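PDB 6S9V: sucrose 6(F)-phosphate phosphorylase from Thermoanaerobacterium thermosaccharolyticum DSM 571, which belongs to the alpha-amylase family of TIM-barrel enzymes, and carries a small antiparallel beta domain after its catalytic barrel. Local coordinates for residues Y26-L30 with V391-G395; D272-T278 with M290-Y294; R379-F383 with L437-I441; K461-R465 with L477-K482; Y484-I488 with V498-V502. All coordinates share one frame; numbering follows the deposited sequence.

Contact 1 (Y26-L30 with V391-G395); sequences YPDSL and VYYVG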
# COMPACT_ATOMS: atom_id res chain seq x y z
N TYR A 26 -5.69 -9.45 -2.94
CA TYR A 26 -4.90 -10.26 -3.84
C TYR A 26 -5.80 -10.80 -4.94
O TYR A 26 -7.03 -10.89 -4.77
CB TYR A 26 -4.21 -11.40 -3.10
CG TYR A 26 -3.02 -10.96 -2.29
CD1 TYR A 26 -1.79 -10.72 -2.90
CD2 TYR A 26 -3.11 -10.79 -0.91
CE1 TYR A 26 -0.69 -10.32 -2.16
CE2 TYR A 26 -2.01 -10.39 -0.17
CZ TYR A 26 -0.81 -10.15 -0.80
OH TYR A 26 0.29 -9.77 -0.08
N PRO A 27 -5.23 -11.12 -6.10
CA PRO A 27 -6.05 -11.65 -7.19
C PRO A 27 -6.69 -12.98 -6.86
O PRO A 27 -7.69 -13.35 -7.49
CB PRO A 27 -5.06 -11.79 -8.36
CG PRO A 27 -3.72 -11.84 -7.72
CD PRO A 27 -3.81 -10.99 -6.48
N ASP A 28 -6.14 -13.71 -5.89
CA ASP A 28 -6.62 -15.05 -5.57
C ASP A 28 -7.20 -15.17 -4.16
O ASP A 28 -7.65 -16.26 -3.80
CB ASP A 28 -5.49 -16.07 -5.74
CG ASP A 28 -4.24 -15.71 -4.95
OD1 ASP A 28 -3.98 -14.51 -4.72
OD2 ASP A 28 -3.51 -16.63 -4.54
N SER A 29 -7.22 -14.09 -3.38
CA SER A 29 -7.59 -14.20 -1.97
C SER A 29 -9.09 -14.10 -1.71
O SER A 29 -9.51 -14.32 -0.57
CB SER A 29 -6.86 -13.13 -1.15
OG SER A 29 -7.18 -11.82 -1.60
N LEU A 30 -9.90 -13.80 -2.72
CA LEU A 30 -11.36 -13.83 -2.60
C LEU A 30 -11.90 -14.86 -3.61
O LEU A 30 -12.42 -14.51 -4.67
CB LEU A 30 -11.95 -12.41 -2.81
CG LEU A 30 -11.64 -11.44 -1.66
CD1 LEU A 30 -12.04 -10.01 -2.01
CD2 LEU A 30 -12.32 -11.88 -0.37
N VAL A 391 -10.06 -0.18 1.90
CA VAL A 391 -10.34 -1.24 2.87
C VAL A 391 -9.68 -2.52 2.36
O VAL A 391 -9.97 -2.98 1.25
CB VAL A 391 -11.85 -1.46 3.08
CG1 VAL A 391 -12.10 -2.67 3.98
CG2 VAL A 391 -12.48 -0.21 3.69
N TYR A 392 -8.78 -3.07 3.16
CA TYR A 392 -8.13 -4.33 2.82
C TYR A 392 -9.11 -5.49 3.03
O TYR A 392 -9.93 -5.47 3.95
CB TYR A 392 -6.88 -4.48 3.69
CG TYR A 392 -6.00 -5.67 3.43
CD1 TYR A 392 -5.33 -5.83 2.22
CD2 TYR A 392 -5.79 -6.62 4.42
CE1 TYR A 392 -4.49 -6.90 2.01
CE2 TYR A 392 -4.96 -7.70 4.21
CZ TYR A 392 -4.31 -7.83 3.01
OH TYR A 392 -3.48 -8.90 2.81
N TYR A 393 -9.01 -6.51 2.16
CA TYR A 393 -10.04 -7.55 2.12
C TYR A 393 -10.15 -8.30 3.44
O TYR A 393 -11.25 -8.70 3.85
CB TYR A 393 -9.77 -8.53 0.97
CG TYR A 393 -8.61 -9.48 1.20
CD1 TYR A 393 -7.31 -9.05 1.02
CD2 TYR A 393 -8.83 -10.80 1.58
CE1 TYR A 393 -6.24 -9.90 1.22
CE2 TYR A 393 -7.77 -11.66 1.79
CZ TYR A 393 -6.48 -11.20 1.60
OH TYR A 393 -5.40 -12.04 1.80
N VAL A 394 -9.03 -8.51 4.14
CA VAL A 394 -9.11 -9.20 5.43
C VAL A 394 -9.92 -8.37 6.42
O VAL A 394 -10.78 -8.90 7.13
CB VAL A 394 -7.70 -9.51 5.97
CG1 VAL A 394 -7.78 -10.11 7.39
CG2 VAL A 394 -6.97 -10.46 5.03
N GLY A 395 -9.66 -7.06 6.47
CA GLY A 395 -10.42 -6.19 7.35
C GLY A 395 -11.87 -6.06 6.94
O GLY A 395 -12.75 -5.92 7.80
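Ser-29 sits on the ring of Tyr-393. Its OG lies 3.3 Å above the ring plane, over the centre, and Ser-29 CB is 3.4 Å from Tyr-393 CZ. This is the tight part of the contact. Val-394 CG2 covers the opposite face, so the phenol is held between two side chains. Tyr-393 CG stands between its own backbone N and carbonyl carbon (chi1 73°), which directs the ring to the 26-30 loop. Ser-29 OG bonds to Thr-25 OG1 and also accepts a weak bond from Tyr-26 N. The contact lies at the seam of the TIM barrel: 26-30 follows its first strand, 22-25, and 391-395 runs from its last strand, 388-392, into a short helix. Both lie at the C-terminal ends of these strands, the end where enzymes of this fold keep their active site. The packing is looser around Tyr-26. Its ring edge faces two phenol oxygens, with CE2 3.6 Å from Tyr-392 OH and CD2 3.8 Å from Tyr-393 OH. Those hydroxyls bond to Asn-416 O and His-418 O. A bound sulfate ion lies about 5 Å from the Tyr-392 side chain. Leu-30 CD1 touches Tyr-393 CB only lightly, at 4.0 Å.

Contact 2 (D272-T278 with M290-Y294); sequences DFILPFT and MLYHY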
# COMPACT_ATOMS: atom_id res chain seq x y z
N ASP A 272 -1.34 7.38 3.21
CA ASP A 272 -1.33 7.86 4.59
C ASP A 272 -0.82 6.72 5.46
O ASP A 272 -1.58 5.86 5.91
CB ASP A 272 -2.72 8.32 5.01
CG ASP A 272 -2.70 9.06 6.33
OD1 ASP A 272 -1.77 8.80 7.14
OD2 ASP A 272 -3.58 9.91 6.57
N PHE A 273 0.49 6.69 5.70
CA PHE A 273 1.11 5.66 6.53
C PHE A 273 1.21 6.05 8.00
O PHE A 273 1.77 5.28 8.79
CB PHE A 273 2.49 5.31 5.98
CG PHE A 273 2.46 4.46 4.71
CD1 PHE A 273 1.57 3.38 4.58
CD2 PHE A 273 3.31 4.74 3.66
CE1 PHE A 273 1.56 2.61 3.43
CE2 PHE A 273 3.30 3.97 2.50
CZ PHE A 273 2.42 2.91 2.38
N ILE A 274 0.67 7.20 8.38
CA ILE A 274 0.67 7.65 9.77
C ILE A 274 -0.66 7.31 10.44
O ILE A 274 -0.70 6.99 11.64
CB ILE A 274 0.97 9.15 9.85
CG1 ILE A 274 2.42 9.42 9.45
CG2 ILE A 274 0.71 9.70 11.24
CD1 ILE A 274 2.69 10.86 9.07
N LEU A 275 -1.76 7.38 9.68
CA LEU A 275 -3.07 7.13 10.26
C LEU A 275 -3.24 5.73 10.85
O LEU A 275 -3.93 5.61 11.87
CB LEU A 275 -4.15 7.37 9.20
CG LEU A 275 -5.60 7.43 9.68
CD1 LEU A 275 -5.88 8.66 10.52
CD2 LEU A 275 -6.54 7.35 8.49
N PRO A 276 -2.72 4.66 10.25
CA PRO A 276 -2.99 3.32 10.83
C PRO A 276 -2.56 3.20 12.29
O PRO A 276 -3.36 2.77 13.14
CB PRO A 276 -2.22 2.37 9.90
CG PRO A 276 -2.14 3.13 8.58
CD PRO A 276 -1.97 4.57 8.98
N PHE A 277 -1.32 3.59 12.61
CA PHE A 277 -0.88 3.59 14.00
C PHE A 277 -1.63 4.62 14.82
O PHE A 277 -2.00 4.37 15.97
CB PHE A 277 0.63 3.86 14.06
CG PHE A 277 1.20 3.83 15.47
CD1 PHE A 277 1.06 4.93 16.32
CD2 PHE A 277 1.88 2.72 15.93
CE1 PHE A 277 1.57 4.89 17.61
CE2 PHE A 277 2.39 2.68 17.21
CZ PHE A 277 2.25 3.76 18.06
N THR A 278 -1.85 5.81 14.25
CA THR A 278 -2.51 6.88 14.99
C THR A 278 -3.90 6.45 15.46
O THR A 278 -4.30 6.74 16.60
CB THR A 278 -2.59 8.14 14.12
OG1 THR A 278 -1.26 8.59 13.84
CG2 THR A 278 -3.36 9.25 14.83
N MET A 290 -3.39 12.81 19.61
CA MET A 290 -2.52 12.54 18.47
C MET A 290 -3.29 12.63 17.16
O MET A 290 -2.80 13.20 16.17
CB MET A 290 -1.89 11.16 18.61
CG MET A 290 -0.85 10.83 17.57
SD MET A 290 -0.21 9.16 17.75
CE MET A 290 0.95 9.10 16.37
N LEU A 291 -4.50 12.07 17.12
CA LEU A 291 -5.32 12.12 15.92
C LEU A 291 -5.65 13.55 15.54
O LEU A 291 -5.54 13.95 14.37
CB LEU A 291 -6.60 11.31 16.13
CG LEU A 291 -7.65 11.39 15.01
CD1 LEU A 291 -7.13 10.75 13.74
CD2 LEU A 291 -8.94 10.71 15.48
N TYR A 292 -6.08 14.35 16.52
CA TYR A 292 -6.42 15.73 16.23
C TYR A 292 -5.21 16.51 15.75
O TYR A 292 -5.31 17.32 14.82
CB TYR A 292 -7.06 16.38 17.46
CG TYR A 292 -8.57 16.32 17.41
CD1 TYR A 292 -9.23 15.13 17.09
CD2 TYR A 292 -9.35 17.44 17.65
CE1 TYR A 292 -10.61 15.06 17.03
CE2 TYR A 292 -10.73 17.38 17.60
CZ TYR A 292 -11.35 16.19 17.28
OH TYR A 292 -12.72 16.13 17.23
N HIS A 293 -4.05 16.29 16.38
CA HIS A 293 -2.84 16.97 15.91
C HIS A 293 -2.52 16.58 14.47
O HIS A 293 -2.10 17.43 13.67
CB HIS A 293 -1.65 16.63 16.81
CG HIS A 293 -0.41 17.38 16.45
ND1 HIS A 293 -0.29 18.75 16.60
CD2 HIS A 293 0.77 16.97 15.93
CE1 HIS A 293 0.90 19.14 16.20
NE2 HIS A 293 1.57 18.08 15.78
N TYR A 294 -2.73 15.31 14.12
CA TYR A 294 -2.42 14.85 12.77
C TYR A 294 -3.42 15.40 11.75
O TYR A 294 -3.03 15.85 10.67
CB TYR A 294 -2.40 13.31 12.74
CG TYR A 294 -2.05 12.75 11.38
CD1 TYR A 294 -0.97 13.25 10.66
CD2 TYR A 294 -2.78 11.71 10.82
CE1 TYR A 294 -0.64 12.75 9.43
CE2 TYR A 294 -2.45 11.19 9.57
CZ TYR A 294 -1.38 11.73 8.88
OH TYR A 294 -1.02 11.25 7.64
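Ile-274 lays its CG2 methyl over one face of the Tyr-294 ring. The methyl is 3.7 Å from the ring centroid of Tyr-294 and only 8° off the ring normal, a clear CH-pi contact. The ring is also fixed at its far end. Tyr-294 OH donates to Asp-272 OD1 at 2.6 Å. Asp-272 meets the ring at its edge, with the carboxylate and ring planes 72° apart, and the hydroxyl comes from above the carboxylate plane. The same oxygen caps the turn that leads into helix 275-285. It accepts from Leu-275 N at 2.9 Å and, nearly along its C-O axis, from Ile-274 N at 3.2 Å. Three donors therefore grip one buried oxygen. Asp-272 OD2 forms a salt bridge with Arg-298, which would help to keep the carboxylate ionised.

Further along, Thr-278 packs against the second helix. Its CG2 is 3.6 Å from Leu-291 CA. Its hydroxyl is turned back to donate to Ile-274 O at 2.8 Å. Met-290 has CG anti to the backbone N (chi1 -173°) and stays extended beyond it. This brings its CE to 3.4 Å from Thr-278 OG1, and near the Phe-277 ring. Leu-275 CD1 and Leu-291 CD1 meet at 4.0 Å.

Helices 275-285 and 289-295 follow each other in the chain, between barrel strands 269-271 and 302-304. Tyr-294 also touches Tyr-261 of helix 257-265 and Gln-302 of strand 302-304. Leu-275 reaches Thr-304 of that strand.

Contact 3 (R379-F383 with L437-I441); sequences RAIQF and LLKLI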
# COMPACT_ATOMS: atom_id res chain seq x y z
N ARG A 379 -12.91 2.49 11.53
CA ARG A 379 -13.27 2.71 10.13
C ARG A 379 -14.02 4.03 9.96
O ARG A 379 -13.86 4.71 8.95
CB ARG A 379 -14.12 1.54 9.62
CG ARG A 379 -13.34 0.23 9.46
CD ARG A 379 -12.42 0.27 8.24
NE ARG A 379 -11.73 -1.01 8.09
CZ ARG A 379 -10.64 -1.21 7.35
NH1 ARG A 379 -10.09 -0.21 6.67
NH2 ARG A 379 -10.10 -2.42 7.31
N ALA A 380 -14.87 4.39 10.93
CA ALA A 380 -15.54 5.69 10.86
C ALA A 380 -14.53 6.83 10.85
O ALA A 380 -14.62 7.75 10.03
CB ALA A 380 -16.52 5.85 12.02
N ILE A 381 -13.55 6.77 11.76
CA ILE A 381 -12.48 7.76 11.76
C ILE A 381 -11.79 7.79 10.41
O ILE A 381 -11.57 8.86 9.82
CB ILE A 381 -11.47 7.46 12.88
CG1 ILE A 381 -12.10 7.63 14.26
CG2 ILE A 381 -10.24 8.37 12.72
CD1 ILE A 381 -11.28 6.99 15.38
N GLN A 382 -11.44 6.61 9.88
CA GLN A 382 -10.79 6.55 8.58
C GLN A 382 -11.64 7.22 7.51
O GLN A 382 -11.14 8.04 6.73
CB GLN A 382 -10.51 5.10 8.19
CG GLN A 382 -9.71 4.97 6.90
CD GLN A 382 -9.90 3.65 6.18
OE1 GLN A 382 -10.40 2.68 6.75
NE2 GLN A 382 -9.48 3.61 4.93
N PHE A 383 -12.93 6.89 7.46
CA PHE A 383 -13.78 7.38 6.39
C PHE A 383 -14.09 8.87 6.54
O PHE A 383 -14.38 9.54 5.54
CB PHE A 383 -15.09 6.58 6.35
CG PHE A 383 -14.92 5.12 6.01
CD1 PHE A 383 -13.72 4.63 5.52
CD2 PHE A 383 -15.97 4.23 6.20
CE1 PHE A 383 -13.57 3.28 5.22
CE2 PHE A 383 -15.83 2.89 5.89
CZ PHE A 383 -14.63 2.41 5.41
N LEU A 437 -20.07 -2.89 8.98
CA LEU A 437 -19.05 -2.23 8.18
C LEU A 437 -19.55 -1.94 6.77
O LEU A 437 -19.25 -0.87 6.21
CB LEU A 437 -17.78 -3.08 8.13
CG LEU A 437 -16.61 -2.55 7.30
CD1 LEU A 437 -16.27 -1.11 7.64
CD2 LEU A 437 -15.39 -3.48 7.48
N LEU A 438 -20.29 -2.87 6.17
CA LEU A 438 -20.80 -2.65 4.83
C LEU A 438 -21.78 -1.48 4.80
O LEU A 438 -21.78 -0.68 3.85
CB LEU A 438 -21.46 -3.93 4.30
CG LEU A 438 -20.50 -5.11 4.07
CD1 LEU A 438 -21.25 -6.34 3.58
CD2 LEU A 438 -19.41 -4.74 3.07
N LYS A 439 -22.62 -1.35 5.84
CA LYS A 439 -23.54 -0.22 5.92
C LYS A 439 -22.78 1.10 6.04
O LYS A 439 -23.14 2.10 5.40
CB LYS A 439 -24.50 -0.41 7.10
CG LYS A 439 -25.61 0.62 7.15
CD LYS A 439 -26.62 0.33 8.26
CE LYS A 439 -27.64 1.45 8.37
NZ LYS A 439 -28.64 1.20 9.46
N LEU A 440 -21.73 1.11 6.86
CA LEU A 440 -20.91 2.30 7.00
C LEU A 440 -20.23 2.65 5.69
O LEU A 440 -20.17 3.83 5.31
CB LEU A 440 -19.86 2.10 8.10
CG LEU A 440 -18.87 3.25 8.32
CD1 LEU A 440 -19.61 4.49 8.82
CD2 LEU A 440 -17.77 2.83 9.29
N ILE A 441 -19.69 1.65 4.99
CA ILE A 441 -19.05 1.90 3.71
C ILE A 441 -20.03 2.54 2.74
O ILE A 441 -19.73 3.55 2.08
CB ILE A 441 -18.46 0.60 3.13
CG1 ILE A 441 -17.22 0.19 3.92
CG2 ILE A 441 -18.11 0.80 1.67
CD1 ILE A 441 -16.73 -1.23 3.60
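Phe-383 and Leu-440 bury the most surface here and meet each other directly. Leu-440 CG lies at the edge of the Phe-383 ring, near its plane, 3.7 Å from Phe-383 CD2. The next ring atom, Phe-383 CE2, is 3.6 Å from Ile-441 CG1, which comes in obliquely. One face of the ring is covered from within its own helix, by Arg-379 O. The ring thus wedges between its own backbone and the second helix.

Leu-440 continues past the ring. Its CD2 methyl reaches the other backbone, 3.7 Å from Ala-380 N, and is 3.9 Å from Arg-379 CB. Arg-379 and Leu-437 come next, the arginine through its aliphatic part. Arg-379 CG is 3.7 Å from Leu-437 CD1. The arginine chain then bends at chi2 (-74°), which turns the guanidinium toward Gln-382, with Leu-437 still beside it. There Arg-379 NH1 donates to Gln-382 OE1 at 2.9 Å, with the acceptor in the guanidinium plane. NH2 forms a salt bridge with Asp-307 and bonds to Tyr-375 OH. Asp-307 therefore balances the charge of this buried arginine.

The two helix segments run nearly parallel, 14° apart. Their axes approach to 10.9 Å, a wide spacing filled by these large side chains.

Helix 372-384 rests on the last barrel strand, 388-392, where Arg-379 and Phe-383 touch Val-391. Its other side supports the C-terminal sheet, with Ala-380 on Leu-477 and Ile-381 on Ile-479. Helix 432-446 reaches the same sheet where Leu-440 touches Tyr-500 of strand 497-501.

Contact 4 (K461-R465 with L477-K482); sequences KDEIR and LFIDLK. With SO4 (sulfate ion), chain G.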
# COMPACT_ATOMS: atom_id res chain seq x y z
N LYS A 461 -11.25 15.26 25.30
CA LYS A 461 -10.14 14.41 24.89
C LYS A 461 -10.59 12.99 24.60
O LYS A 461 -10.03 12.34 23.71
CB LYS A 461 -9.08 14.38 25.99
CG LYS A 461 -7.78 13.71 25.58
CD LYS A 461 -6.76 13.67 26.73
CE LYS A 461 -7.22 12.75 27.86
NZ LYS A 461 -7.44 11.34 27.42
N ASP A 462 -11.60 12.49 25.31
CA ASP A 462 -12.11 11.15 25.09
C ASP A 462 -13.29 11.12 24.14
O ASP A 462 -14.11 10.19 24.19
CB ASP A 462 -12.47 10.49 26.43
CG ASP A 462 -13.51 11.28 27.22
OD1 ASP A 462 -14.06 12.27 26.70
OD2 ASP A 462 -13.78 10.89 28.38
N GLU A 463 -13.37 12.09 23.23
CA GLU A 463 -14.40 12.12 22.20
C GLU A 463 -13.74 12.40 20.86
O GLU A 463 -12.59 12.83 20.79
CB GLU A 463 -15.46 13.18 22.49
CG GLU A 463 -16.19 13.03 23.81
CD GLU A 463 -17.07 14.23 24.12
OE1 GLU A 463 -16.83 15.32 23.55
OE2 GLU A 463 -18.00 14.09 24.94
N ILE A 464 -14.48 12.13 19.79
CA ILE A 464 -14.10 12.51 18.43
C ILE A 464 -15.32 13.14 17.77
O ILE A 464 -16.40 12.54 17.77
CB ILE A 464 -13.60 11.30 17.62
CG1 ILE A 464 -12.28 10.79 18.20
CG2 ILE A 464 -13.44 11.67 16.14
CD1 ILE A 464 -11.88 9.41 17.72
N ARG A 465 -15.15 14.33 17.21
CA ARG A 465 -16.25 15.02 16.54
C ARG A 465 -15.72 15.61 15.24
O ARG A 465 -14.94 16.57 15.27
CB ARG A 465 -16.86 16.11 17.43
CG ARG A 465 -17.57 15.57 18.65
CD ARG A 465 -18.43 16.64 19.34
NE ARG A 465 -19.73 16.81 18.70
CZ ARG A 465 -20.73 17.54 19.20
NH1 ARG A 465 -20.58 18.16 20.36
NH2 ARG A 465 -21.88 17.64 18.54
N LEU A 477 -19.77 12.98 12.66
CA LEU A 477 -19.37 11.80 13.40
C LEU A 477 -19.18 12.16 14.86
O LEU A 477 -18.53 13.16 15.18
CB LEU A 477 -18.07 11.25 12.82
CG LEU A 477 -17.36 10.13 13.60
CD1 LEU A 477 -18.20 8.86 13.57
CD2 LEU A 477 -15.96 9.89 13.06
N PHE A 478 -19.74 11.35 15.75
CA PHE A 478 -19.43 11.46 17.17
C PHE A 478 -19.03 10.08 17.68
O PHE A 478 -19.78 9.12 17.50
CB PHE A 478 -20.62 11.99 17.98
CG PHE A 478 -20.32 12.10 19.44
CD1 PHE A 478 -20.54 11.02 20.30
CD2 PHE A 478 -19.79 13.26 19.97
CE1 PHE A 478 -20.25 11.12 21.63
CE2 PHE A 478 -19.50 13.36 21.32
CZ PHE A 478 -19.73 12.29 22.14
N ILE A 479 -17.86 10.00 18.31
CA ILE A 479 -17.40 8.78 18.96
C ILE A 479 -17.15 9.08 20.43
O ILE A 479 -16.43 10.03 20.76
CB ILE A 479 -16.13 8.21 18.31
CG1 ILE A 479 -16.37 7.81 16.85
CG2 ILE A 479 -15.63 6.98 19.12
CD1 ILE A 479 -15.10 7.54 16.06
N ASP A 480 -17.76 8.29 21.30
CA ASP A 480 -17.42 8.26 22.72
C ASP A 480 -16.34 7.20 22.90
O ASP A 480 -16.62 6.00 22.80
CB ASP A 480 -18.66 7.95 23.56
CG ASP A 480 -18.39 7.95 25.05
OD1 ASP A 480 -17.21 8.02 25.46
OD2 ASP A 480 -19.37 7.90 25.82
N LEU A 481 -15.10 7.64 23.13
CA LEU A 481 -13.99 6.69 23.24
C LEU A 481 -14.07 5.86 24.51
O LEU A 481 -13.35 4.86 24.63
CB LEU A 481 -12.65 7.43 23.19
CG LEU A 481 -12.33 8.05 21.82
CD1 LEU A 481 -11.11 8.92 21.93
CD2 LEU A 481 -12.15 6.97 20.75
N LYS A 482 -14.90 6.27 25.47
CA LYS A 482 -15.11 5.45 26.66
C LYS A 482 -15.81 4.14 26.30
O LYS A 482 -15.45 3.07 26.80
CB LYS A 482 -15.91 6.23 27.70
CG LYS A 482 -15.14 7.41 28.30
CD LYS A 482 -15.89 8.11 29.43
CE LYS A 482 -16.96 9.07 28.92
NZ LYS A 482 -17.64 9.80 30.04
S SO4 G . -15.37 13.34 30.32
O1 SO4 G . -13.96 13.73 30.25
O2 SO4 G . -15.85 13.46 31.69
O3 SO4 G . -16.14 14.22 29.44
O4 SO4 G . -15.52 11.96 29.88
O HOH W 1 -16.48 10.33 26.08
O HOH W 2 -20.11 15.45 16.21
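Arg-465 crosses Phe-478 of the neighbouring strand obliquely. Its CB is 4.1 Å from Leu-477 O. Its CG comes to 3.5 Å from Phe-478 CD2, and CD follows at 3.7 Å from the same Phe-478 CD2, at the ring edge. The chain bends at chi3 (81°). Beyond the bend, NE donates to a water at 2.9 Å, and that water donates to Leu-477 O. The guanidinium plane stands 82° from the ring plane. Glu-463 OE2 lies at another part of the Phe-478 edge, 3.8 Å from CZ, while Glu-463 OE1 accepts from Arg-460 N.

These residues belong to an antiparallel beta hairpin, strands 463-470 and 473-480. Ile-464 and Ile-479 form a hydrogen-bonded pair, with Ile-464 N to Ile-479 O at 3.0 Å and the reverse bond alike. Their side chains lie side by side on the face turned to Ile-381 of helix 372-384. Arg-465 and Phe-478 form a non-hydrogen-bonded pair on the other face.

At the open end, Leu-481 N donates to Asp-462 O. Asp-480 OD1 accepts from Lys-482 N, an Asx turn. Lys-482 NZ donates at 3.0 Å to O4 of a sulfate ion, probably from the crystallisation liquor, and Arg-460 NH2 bonds to the same ion.

Contact 5 (Y484-I488 with V498-V502); sequences YKTTI and VKYLV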
# COMPACT_ATOMS: atom_id res chain seq x y z
N TYR A 484 -16.72 3.43 22.78
CA TYR A 484 -16.60 3.26 21.34
C TYR A 484 -17.94 3.36 20.62
O TYR A 484 -18.03 3.00 19.44
CB TYR A 484 -15.89 1.95 20.98
CG TYR A 484 -14.54 1.85 21.63
CD1 TYR A 484 -13.53 2.75 21.33
CD2 TYR A 484 -14.29 0.88 22.59
CE1 TYR A 484 -12.29 2.67 21.96
CE2 TYR A 484 -13.06 0.79 23.21
CZ TYR A 484 -12.07 1.69 22.90
OH TYR A 484 -10.86 1.58 23.55
N LYS A 485 -18.96 3.87 21.29
CA LYS A 485 -20.22 4.14 20.61
C LYS A 485 -20.00 5.19 19.53
O LYS A 485 -19.45 6.26 19.79
CB LYS A 485 -21.27 4.62 21.61
CG LYS A 485 -22.67 4.72 21.01
CD LYS A 485 -23.67 5.20 22.04
CE LYS A 485 -25.09 5.05 21.56
NZ LYS A 485 -26.04 5.67 22.51
N THR A 486 -20.42 4.87 18.32
CA THR A 486 -20.15 5.67 17.13
C THR A 486 -21.48 6.06 16.52
O THR A 486 -22.26 5.19 16.12
CB THR A 486 -19.29 4.89 16.13
OG1 THR A 486 -18.04 4.54 16.74
CG2 THR A 486 -19.04 5.71 14.89
N THR A 487 -21.75 7.37 16.45
CA THR A 487 -22.99 7.88 15.90
C THR A 487 -22.67 8.89 14.81
O THR A 487 -21.72 9.67 14.93
CB THR A 487 -23.84 8.55 16.99
OG1 THR A 487 -24.10 7.61 18.05
CG2 THR A 487 -25.16 9.02 16.42
N ILE A 488 -23.48 8.88 13.76
CA ILE A 488 -23.39 9.86 12.68
C ILE A 488 -24.72 10.59 12.62
O ILE A 488 -25.76 9.98 12.30
CB ILE A 488 -23.03 9.22 11.34
CG1 ILE A 488 -21.65 8.58 11.40
CG2 ILE A 488 -23.11 10.26 10.22
CD1 ILE A 488 -21.26 7.82 10.15
N VAL A 498 -31.13 13.19 11.30
CA VAL A 498 -31.33 11.79 11.62
C VAL A 498 -30.07 11.24 12.27
O VAL A 498 -28.95 11.66 11.95
CB VAL A 498 -31.68 10.98 10.34
CG1 VAL A 498 -31.62 9.48 10.61
CG2 VAL A 498 -33.05 11.39 9.81
N LYS A 499 -30.26 10.31 13.19
CA LYS A 499 -29.16 9.69 13.92
C LYS A 499 -28.93 8.28 13.40
O LYS A 499 -29.83 7.44 13.46
CB LYS A 499 -29.48 9.69 15.42
CG LYS A 499 -28.30 9.43 16.31
CD LYS A 499 -28.66 9.66 17.77
CE LYS A 499 -28.77 11.14 18.12
NZ LYS A 499 -27.44 11.82 18.17
N TYR A 500 -27.72 8.02 12.90
CA TYR A 500 -27.31 6.71 12.40
C TYR A 500 -26.33 6.12 13.41
O TYR A 500 -25.19 6.58 13.53
CB TYR A 500 -26.68 6.84 11.01
CG TYR A 500 -25.81 5.70 10.51
CD1 TYR A 500 -25.99 4.39 10.94
CD2 TYR A 500 -24.80 5.94 9.59
CE1 TYR A 500 -25.16 3.36 10.48
CE2 TYR A 500 -23.98 4.94 9.12
CZ TYR A 500 -24.17 3.65 9.57
OH TYR A 500 -23.33 2.66 9.09
N LEU A 501 -26.78 5.09 14.13
CA LEU A 501 -25.91 4.40 15.07
C LEU A 501 -25.10 3.35 14.30
O LEU A 501 -25.66 2.37 13.81
CB LEU A 501 -26.72 3.76 16.19
CG LEU A 501 -25.92 2.96 17.22
CD1 LEU A 501 -24.95 3.85 18.00
CD2 LEU A 501 -26.87 2.26 18.17
N VAL A 502 -23.80 3.57 14.21
CA VAL A 502 -22.93 2.73 13.39
C VAL A 502 -22.74 1.40 14.08
O VAL A 502 -22.69 0.36 13.41
CB VAL A 502 -21.58 3.42 13.13
CG1 VAL A 502 -20.66 2.51 12.30
CG2 VAL A 502 -21.79 4.75 12.43
OXT VAL A 502 -22.64 1.34 15.30
O HOH W 3 -21.54 2.10 17.52
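The ring of Tyr-500 has Val-502 CG2 over one face, 3.9 Å above the plane and offset toward the rim. Across the strands, Ile-488 CD1 approaches the ring obliquely and is 4.0 Å from Tyr-500 CD2. Tyr-500 and Ile-488 lie side by side and point the same way. The ring of Phe-443 also meets Tyr-500, with the planes at about 55°. Val-502 CG2 completes this apolar cluster, 3.9 Å from Ile-488 CD1 and 3.8 Å from Thr-486 CG2.

Val-502 ends the chain. Its N donates to Thr-486 O. A water accepts from Thr-486 N at 3.1 Å and also lies against the terminal OXT of Val-502. Arg-436 forms a salt bridge with that carboxylate, so the C-terminus is tied down. Ile-488 and Tyr-500 form a hydrogen-bonded antiparallel pair, with Tyr-500 N to Ile-488 O at 2.8 Å and Ile-488 N to Tyr-500 O at 2.9 Å. Thr-487 and Leu-501 form a non-hydrogen-bonded pair on the other face, where Leu-501 is exposed. Extended Lys-485 crosses Leu-501 at about a right angle, with CE 3.8 Å from Leu-501 CD1.

The contact joins the two strands of a beta hairpin, 485-491 and 497-501. Strand 497-501 is an outermost strand of the five-stranded C-terminal sheet. Strand 485-491 lies between it and strand 473-480. Helices 372-384 and 432-446 cover the face that carries Thr-486, Ile-488 and Tyr-500.

Contacts 1, 2 and 3 are buried, whereas contacts 4 and 5 are partly exposed. Contact 1 lies at the barrel seam and packs aromatic rings and a serine. Contact 2 joins two successive helices and has the only hydrogen bond between side chains of paired segments. Contact 3 is apolar between its helices and links barrel to sheet: it touches contact 1 at Val-391, contact 2 at Leu-291, and contacts 4 and 5 through Ala-380, Ile-381 and Leu-440. Contacts 4 and 5 share one antiparallel sheet, in which strands 473-480 and 485-491 are neighbours. Backbone bonds hold both, with apolar side chains facing the helices and charged or polar ones mostly outward.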